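Local coordinates for protein NADPH-quinone reductase (Pediococcus pentosaceus ATCC 25745, PDB 3HA2) that probably binds FMN and transfers electrons from NAD(P)H to quinones, this chain being the flavodoxin-like part of a longer protein, at residues F40-E43 / Q44-L48; P60-Y64 / S65-L69; L70-W73 / M74-V77. One frame throughout, in Å; residues are numbered along the deposited sequence.

Interaction 1 (F40-E43 / Q44-L48); sequences FNVE and QEQSL
The ring of Phe40 meets the side chain of Glu45 obliquely: CG of Glu45 comes within 4.0 Å of CD1, and the carboxylate plane stands 75° from the ring plane. Phe40 also makes an edge-to-face pair with Trp73 of helix 68-77. The setting is the start of helix 42-50 in the flavodoxin-like fold, with Asn41 at the N-cap. A chi1 of 64° sets the ring between its backbone N and carbonyl carbon, where CD1 meets the Glu45 CG methylene. The first turn closes regularly: Glu45 N donates to Asn41 O at 3.0 Å and Gln46 N to Val42 O at 2.8 Å, each within 20° of linear. Glu45 is buried, and an acid suits this place because both its oxygens are engaged, OE1 with Trp73 NE1 and OE2 with His34 NE2 and a water; the nearby helix start would probably add to the stabilisation of its negative charge. Gln46 has a long, extended chain that runs beside Val42 in the same direction, its NE2 lying 3.5 Å from Val42 CG1 and donating to the carbonyl O of Val77. A leucine in place of Gln46 would probably leave Val77 O without this donor and undo a polar tie between the two helices. Branched Val42 turns its other methyl, CG2, to Thr76 of the same neighbouring helix. The water at the helix start accepts from Asn41 N at 2.9 Å and donates to Glu45 OE2 at 2.6 Å.

Interaction 2 (P60-Y64 / S65-L69); sequences PLYWY and SAPAL
A type I' beta turn runs from Tyr62 to Ser65, with Trp63 and Tyr64 at its two central positions, both in left-handed backbone conformations. It makes Tyr62 and Ser65 a single antiparallel hydrogen-bonded pair: Tyr62 N donates to Ser65 O at 2.9 Å and nearly straight, while Ser65 N reaches Tyr62 O at 3.1 Å from above the carbonyl plane. The turn lies in the loop between strand 54-60 and helix 68-77 of the flavodoxin-like fold; in related quinone reductases this loop borders the flavin, and its place here is consistent with that role. A sulfate, probably from the crystallisation liquor, lies about 6 Å from the Tyr62 side chain and may mark a pocket. Ser65 OG, at a chi1 of 47°, is turned back over the turn, 3.4 Å from Tyr62 O and 3.3 Å from Trp63 O, weak and alternative acceptors for its single proton.

Pro67 holds the N-cap position of the helix, a place that suits a proline because the residue needs no backbone N-H there. Its CG lies over one face of the Tyr62 ring, displaced toward the rim, and 3.9 Å from CD of Pro60. Trp63 crosses to the second subunit, where NE1 bonds to Met78 O, whereas buried Tyr64 bonds through OH to Glu114 of its own chain. CD of Pro67 rests 3.4 Å from the carbonyl O of Pro60.

Interaction 3 (L70-W73 / M74-V77); sequences LKQW and MDTV
Lys71 NZ is gripped by three acceptors: OD1 of Asp75, at 2.7 Å, and the carbonyl oxygens of Tyr62 and Ala66 of the second subunit. The salt bridge uses the syn lone pair of OD1, and the lysine chain, bent at chi2 and again beyond it, curls to meet an acid one turn along. The other oxygen, Asp75 OD2, accepts from Ala68 N of the second subunit and from a water, 3.0 Å away, that also donates to Gln72 OE1. Lys71 is buried while Asp75 keeps a water, and the pair ties its helix to the second subunit.

Helix 68-77 belongs to the beta-alpha-beta crossover between strands 54-60 and 94-101, and another flank is largely packed by aromatic and aliphatic groups. A chi1 of -179° sets Trp73 CG beside its carbonyl carbon, so that Val77 CG2, one turn on, falls over the face of the five-membered ring, 3.9 Å from the centroid, as a CH-pi contact. At the edge of the six-membered ring stands the selenium of Met74, modelled as selenomethionine, in a Met-aromatic contact; its chain bends to fit beside CZ3. Thr76 OG1 donates to Gln72 O at 3.0 Å, supplementing a weak bond from Thr76 N to the same oxygen.

Along the chain the three contacts come in order, all within one flavodoxin-like domain built on a five-stranded parallel sheet. Interaction 1 opens helix 42-50, interaction 2 is the loop leading from strand 54-60 into helix 68-77, and interaction 3 continues that same helix. Centres of interactions 1 and 3 lie about 11 Å apart, and their side chains join the two helices by packing and polar bonds. Centre to centre, interaction 2 is about 13 Å from interaction 3 and about 21 Å from interaction 1, which it reaches through Phe40 and Leu69. Interactions 2 and 3 both touch the second subunit, so the loop beside the probable flavin site is also part of the dimer interface.

Interaction 1 (F40-E43 / Q44-L48)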
loop_
_atom_site.group_PDB
_atom_site.type_symbol
_atom_site.label_atom_id
_atom_site.label_comp_id
_atom_site.label_asym_id
_atom_site.label_seq_id
_atom_site.Cartn_x
_atom_site.Cartn_y
_atom_site.Cartn_z
ATOM N N PHE A 40 -3.032 -0.641 18.585
ATOM C CA PHE A 40 -4.479 -0.842 18.447
ATOM C C PHE A 40 -4.908 -2.266 18.780
ATOM O O PHE A 40 -4.117 -3.219 18.666
ATOM C CB PHE A 40 -4.987 -0.454 17.050
ATOM C CG PHE A 40 -4.436 -1.301 15.935
ATOM C CD1 PHE A 40 -5.054 -2.496 15.567
ATOM C CD2 PHE A 40 -3.314 -0.880 15.219
ATOM C CE1 PHE A 40 -4.554 -3.277 14.535
ATOM C CE2 PHE A 40 -2.808 -1.663 14.165
ATOM C CZ PHE A 40 -3.438 -2.859 13.829
ATOM N N ASN A 41 -6.164 -2.399 19.188
ATOM C CA ASN A 41 -6.716 -3.693 19.592
ATOM C C ASN A 41 -7.730 -4.114 18.546
ATOM O O ASN A 41 -8.651 -3.350 18.257
ATOM C CB ASN A 41 -7.411 -3.540 20.936
ATOM C CG ASN A 41 -7.976 -4.834 21.435
ATOM O OD1 ASN A 41 -7.293 -5.598 22.129
ATOM N ND2 ASN A 41 -9.234 -5.099 21.097
ATOM N N VAL A 42 -7.579 -5.313 17.989
ATOM C CA VAL A 42 -8.422 -5.733 16.853
ATOM C C VAL A 42 -9.905 -5.719 17.204
ATOM O O VAL A 42 -10.718 -5.173 16.441
ATOM C CB VAL A 42 -7.990 -7.117 16.290
ATOM C CG1 VAL A 42 -9.027 -7.659 15.277
ATOM C CG2 VAL A 42 -6.621 -6.998 15.617
ATOM N N GLU A 43 -10.250 -6.319 18.351
ATOM C CA GLU A 43 -11.647 -6.382 18.807
ATOM C C GLU A 43 -12.294 -4.997 18.951
ATOM O O GLU A 43 -13.425 -4.797 18.499
ATOM C CB GLU A 43 -11.752 -7.198 20.102
ATOM C CG GLU A 43 -13.185 -7.418 20.596
ATOM C CD GLU A 43 -13.257 -8.259 21.861
ATOM O OE1 GLU A 43 -12.196 -8.540 22.485
ATOM O OE2 GLU A 43 -14.389 -8.649 22.250
ATOM N N GLN A 44 -11.587 -4.048 19.563
ATOM C CA GLN A 44 -12.089 -2.674 19.687
ATOM C C GLN A 44 -12.254 -1.998 18.330
ATOM O O GLN A 44 -13.258 -1.320 18.109
ATOM C CB GLN A 44 -11.242 -1.815 20.642
ATOM C CG GLN A 44 -11.423 -0.266 20.497
ATOM C CD GLN A 44 -12.793 0.318 20.933
ATOM O OE1 GLN A 44 -13.875 -0.210 20.608
ATOM N NE2 GLN A 44 -12.738 1.458 21.638
ATOM N N GLU A 45 -11.281 -2.184 17.434
ATOM C CA GLU A 45 -11.370 -1.637 16.084
ATOM C C GLU A 45 -12.547 -2.248 15.313
ATOM O O GLU A 45 -13.306 -1.530 14.636
ATOM C CB GLU A 45 -10.052 -1.844 15.316
ATOM C CG GLU A 45 -8.821 -1.166 15.958
ATOM C CD GLU A 45 -8.911 0.363 15.982
ATOM O OE1 GLU A 45 -9.376 0.953 14.979
ATOM O OE2 GLU A 45 -8.503 0.975 17.004
ATOM N N GLN A 46 -12.711 -3.568 15.422
ATOM C CA GLN A 46 -13.849 -4.231 14.771
ATOM C C GLN A 46 -15.168 -3.726 15.334
ATOM O O GLN A 46 -16.124 -3.508 14.585
ATOM C CB GLN A 46 -13.747 -5.753 14.900
ATOM C CG GLN A 46 -12.744 -6.326 13.907
ATOM C CD GLN A 46 -12.570 -7.825 14.042
ATOM O OE1 GLN A 46 -13.172 -8.446 14.903
ATOM N NE2 GLN A 46 -11.711 -8.404 13.205
ATOM N N SER A 47 -15.206 -3.525 16.651
ATOM C CA SER A 47 -16.392 -2.984 17.299
ATOM C C SER A 47 -16.768 -1.621 16.729
ATOM O O SER A 47 -17.939 -1.371 16.450
ATOM C CB SER A 47 -16.198 -2.862 18.801
ATOM O OG SER A 47 -17.417 -2.439 19.386
ATOM N N LEU A 48 -15.779 -0.743 16.569
ATOM C CA LEU A 48 -16.043 0.591 16.017
ATOM C C LEU A 48 -16.560 0.515 14.587
ATOM O O LEU A 48 -17.490 1.234 14.213
ATOM C CB LEU A 48 -14.786 1.463 16.090
ATOM C CG LEU A 48 -14.361 1.907 17.493
ATOM C CD1 LEU A 48 -13.029 2.652 17.397
ATOM C CD2 LEU A 48 -15.426 2.810 18.129
HETATM O O HOH W 1 -7.870 -0.054 19.350
#

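Interaction 2 (P60-Y64 / S65-L69)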
loop_
_atom_site.group_PDB
_atom_site.type_symbol
_atom_site.label_atom_id
_atom_site.label_comp_id
_atom_site.label_asym_id
_atom_site.label_seq_id
_atom_site.Cartn_x
_atom_site.Cartn_y
_atom_site.Cartn_z
ATOM N N PRO A 60 -1.778 10.676 5.236
ATOM C CA PRO A 60 -0.874 11.297 4.261
ATOM C C PRO A 60 -0.357 10.275 3.258
ATOM O O PRO A 60 -0.163 9.099 3.584
ATOM C CB PRO A 60 0.257 11.824 5.135
ATOM C CG PRO A 60 0.330 10.850 6.268
ATOM C CD PRO A 60 -1.100 10.393 6.518
ATOM N N LEU A 61 -0.129 10.724 2.037
ATOM C CA LEU A 61 0.363 9.836 1.001
ATOM C C LEU A 61 1.890 9.676 1.193
ATOM O O LEU A 61 2.643 10.664 1.174
ATOM C CB LEU A 61 0.019 10.435 -0.366
ATOM C CG LEU A 61 0.238 9.570 -1.596
ATOM C CD1 LEU A 61 -0.852 8.505 -1.662
ATOM C CD2 LEU A 61 0.281 10.419 -2.877
ATOM N N TYR A 62 2.327 8.447 1.437
ATOM C CA TYR A 62 3.748 8.148 1.634
ATOM C C TYR A 62 4.143 7.200 0.505
ATOM O O TYR A 62 3.600 6.096 0.413
ATOM C CB TYR A 62 3.952 7.438 2.977
ATOM C CG TYR A 62 3.953 8.330 4.208
ATOM C CD1 TYR A 62 3.641 9.679 4.115
ATOM C CD2 TYR A 62 4.270 7.811 5.465
ATOM C CE1 TYR A 62 3.642 10.505 5.219
ATOM C CE2 TYR A 62 4.278 8.641 6.588
ATOM C CZ TYR A 62 3.946 9.983 6.445
ATOM O OH TYR A 62 3.926 10.840 7.523
ATOM N N TRP A 63 5.074 7.626 -0.350
ATOM C CA TRP A 63 5.418 6.834 -1.553
ATOM C C TRP A 63 4.191 6.240 -2.259
ATOM O O TRP A 63 4.112 5.021 -2.495
ATOM C CB TRP A 63 6.456 5.730 -1.249
ATOM C CG TRP A 63 7.832 6.287 -0.919
ATOM C CD1 TRP A 63 8.506 6.138 0.257
ATOM C CD2 TRP A 63 8.670 7.094 -1.765
ATOM N NE1 TRP A 63 9.712 6.797 0.194
ATOM C CE2 TRP A 63 9.843 7.386 -1.033
ATOM C CE3 TRP A 63 8.552 7.581 -3.075
ATOM C CZ2 TRP A 63 10.899 8.162 -1.560
ATOM C CZ3 TRP A 63 9.598 8.355 -3.602
ATOM C CH2 TRP A 63 10.756 8.636 -2.843
ATOM N N TYR A 64 3.246 7.123 -2.588
ATOM C CA TYR A 64 2.080 6.812 -3.404
ATOM C C TYR A 64 1.101 5.821 -2.754
ATOM O O TYR A 64 0.269 5.240 -3.444
ATOM C CB TYR A 64 2.531 6.332 -4.801
ATOM C CG TYR A 64 3.554 7.254 -5.393
ATOM C CD1 TYR A 64 3.172 8.464 -5.963
ATOM C CD2 TYR A 64 4.910 6.935 -5.359
ATOM C CE1 TYR A 64 4.093 9.325 -6.506
ATOM C CE2 TYR A 64 5.853 7.801 -5.879
ATOM C CZ TYR A 64 5.435 8.990 -6.458
ATOM O OH TYR A 64 6.369 9.855 -6.977
ATOM N N SER A 65 1.198 5.642 -1.434
ATOM C CA SER A 65 0.292 4.726 -0.728
ATOM C C SER A 65 0.099 5.140 0.724
ATOM O O SER A 65 0.712 6.093 1.190
ATOM C CB SER A 65 0.784 3.269 -0.824
ATOM O OG SER A 65 2.158 3.183 -0.538
ATOM N N ALA A 66 -0.765 4.424 1.438
ATOM C CA ALA A 66 -0.992 4.668 2.855
ATOM C C ALA A 66 0.249 4.370 3.710
ATOM O O ALA A 66 1.048 3.512 3.339
ATOM C CB ALA A 66 -2.175 3.819 3.323
ATOM N N PRO A 67 0.403 5.065 4.855
ATOM C CA PRO A 67 1.462 4.771 5.828
ATOM C C PRO A 67 1.354 3.330 6.338
ATOM O O PRO A 67 0.278 2.714 6.320
ATOM C CB PRO A 67 1.178 5.738 6.991
ATOM C CG PRO A 67 0.325 6.798 6.402
ATOM C CD PRO A 67 -0.436 6.197 5.283
ATOM N N ALA A 68 2.475 2.806 6.798
ATOM C CA ALA A 68 2.539 1.418 7.238
ATOM C C ALA A 68 1.556 1.081 8.376
ATOM O O ALA A 68 1.023 -0.023 8.417
ATOM C CB ALA A 68 3.955 1.089 7.650
ATOM N N LEU A 69 1.334 2.009 9.308
ATOM C CA LEU A 69 0.404 1.710 10.416
ATOM C C LEU A 69 -1.013 1.473 9.892
ATOM O O LEU A 69 -1.704 0.595 10.395
ATOM C CB LEU A 69 0.390 2.789 11.514
ATOM C CG LEU A 69 -0.372 2.339 12.800
ATOM C CD1 LEU A 69 0.148 1.021 13.390
ATOM C CD2 LEU A 69 -0.381 3.388 13.897
#

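Interaction 3 (L70-W73 / M74-V77)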
loop_
_atom_site.group_PDB
_atom_site.type_symbol
_atom_site.label_atom_id
_atom_site.label_comp_id
_atom_site.label_asym_id
_atom_site.label_seq_id
_atom_site.Cartn_x
_atom_site.Cartn_y
_atom_site.Cartn_z
ATOM N N LEU A 70 -1.440 2.220 8.876
ATOM C CA LEU A 70 -2.762 1.941 8.294
ATOM C C LEU A 70 -2.789 0.579 7.585
ATOM O O LEU A 70 -3.768 -0.157 7.684
ATOM C CB LEU A 70 -3.250 3.054 7.358
ATOM C CG LEU A 70 -4.655 2.823 6.759
ATOM C CD1 LEU A 70 -5.744 2.698 7.845
ATOM C CD2 LEU A 70 -5.024 3.916 5.776
ATOM N N LYS A 71 -1.698 0.237 6.894
ATOM C CA LYS A 71 -1.635 -1.043 6.208
ATOM C C LYS A 71 -1.665 -2.167 7.245
ATOM O O LYS A 71 -2.314 -3.190 7.035
ATOM C CB LYS A 71 -0.362 -1.148 5.363
ATOM C CG LYS A 71 -0.328 -2.383 4.488
ATOM C CD LYS A 71 -1.406 -2.269 3.398
ATOM C CE LYS A 71 -2.231 -3.538 3.262
ATOM N NZ LYS A 71 -1.447 -4.767 2.925
ATOM N N GLN A 72 -0.980 -1.965 8.375
ATOM C CA GLN A 72 -1.026 -2.951 9.459
ATOM C C GLN A 72 -2.451 -3.150 9.987
ATOM O O GLN A 72 -2.867 -4.271 10.253
ATOM C CB GLN A 72 -0.084 -2.590 10.604
ATOM C CG GLN A 72 0.092 -3.721 11.647
ATOM C CD GLN A 72 0.772 -4.944 11.047
ATOM O OE1 GLN A 72 0.118 -5.855 10.542
ATOM N NE2 GLN A 72 2.097 -4.932 11.037
ATOM N N TRP A 73 -3.192 -2.053 10.130
ATOM C CA TRP A 73 -4.590 -2.117 10.592
ATOM C C TRP A 73 -5.435 -2.883 9.583
ATOM O O TRP A 73 -6.240 -3.735 9.959
ATOM C CB TRP A 73 -5.079 -0.678 10.782
ATOM C CG TRP A 73 -6.486 -0.448 11.267
ATOM C CD1 TRP A 73 -6.909 -0.323 12.562
ATOM C CD2 TRP A 73 -7.616 -0.179 10.446
ATOM N NE1 TRP A 73 -8.260 -0.037 12.592
ATOM C CE2 TRP A 73 -8.719 0.037 11.304
ATOM C CE3 TRP A 73 -7.821 -0.165 9.058
ATOM C CZ2 TRP A 73 -10.006 0.311 10.822
ATOM C CZ3 TRP A 73 -9.112 0.132 8.573
ATOM C CH2 TRP A 73 -10.181 0.352 9.465
HETATM N N MSE A 74 -5.223 -2.617 8.296
HETATM C CA MSE A 74 -5.934 -3.339 7.243
HETATM C C MSE A 74 -5.628 -4.839 7.335
HETATM O O MSE A 74 -6.536 -5.661 7.295
HETATM C CB MSE A 74 -5.543 -2.814 5.849
HETATM C CG MSE A 74 -5.937 -1.376 5.585
HETATM SE SE MSE A 74 -7.862 -1.264 5.230
HETATM C CE MSE A 74 -7.955 -2.412 3.653
ATOM N N ASP A 75 -4.340 -5.176 7.480
ATOM C CA ASP A 75 -3.867 -6.573 7.483
ATOM C C ASP A 75 -4.399 -7.370 8.682
ATOM O O ASP A 75 -4.589 -8.589 8.592
ATOM C CB ASP A 75 -2.323 -6.618 7.501
ATOM C CG ASP A 75 -1.668 -6.138 6.189
ATOM O OD1 ASP A 75 -2.374 -5.926 5.189
ATOM O OD2 ASP A 75 -0.421 -5.984 6.181
ATOM N N THR A 76 -4.614 -6.694 9.806
ATOM C CA THR A 76 -4.878 -7.365 11.078
ATOM C C THR A 76 -6.347 -7.259 11.517
ATOM O O THR A 76 -6.919 -8.216 12.036
ATOM C CB THR A 76 -3.931 -6.814 12.182
ATOM O OG1 THR A 76 -2.567 -6.863 11.718
ATOM C CG2 THR A 76 -4.012 -7.650 13.418
ATOM N N VAL A 77 -6.955 -6.093 11.295
ATOM C CA VAL A 77 -8.350 -5.871 11.684
ATOM C C VAL A 77 -9.273 -6.492 10.641
ATOM O O VAL A 77 -10.317 -7.058 10.978
ATOM C CB VAL A 77 -8.662 -4.340 11.861
ATOM C CG1 VAL A 77 -10.180 -4.075 12.011
ATOM C CG2 VAL A 77 -7.924 -3.773 13.051
HETATM O O HOH W 2 1.007 -7.532 8.362
#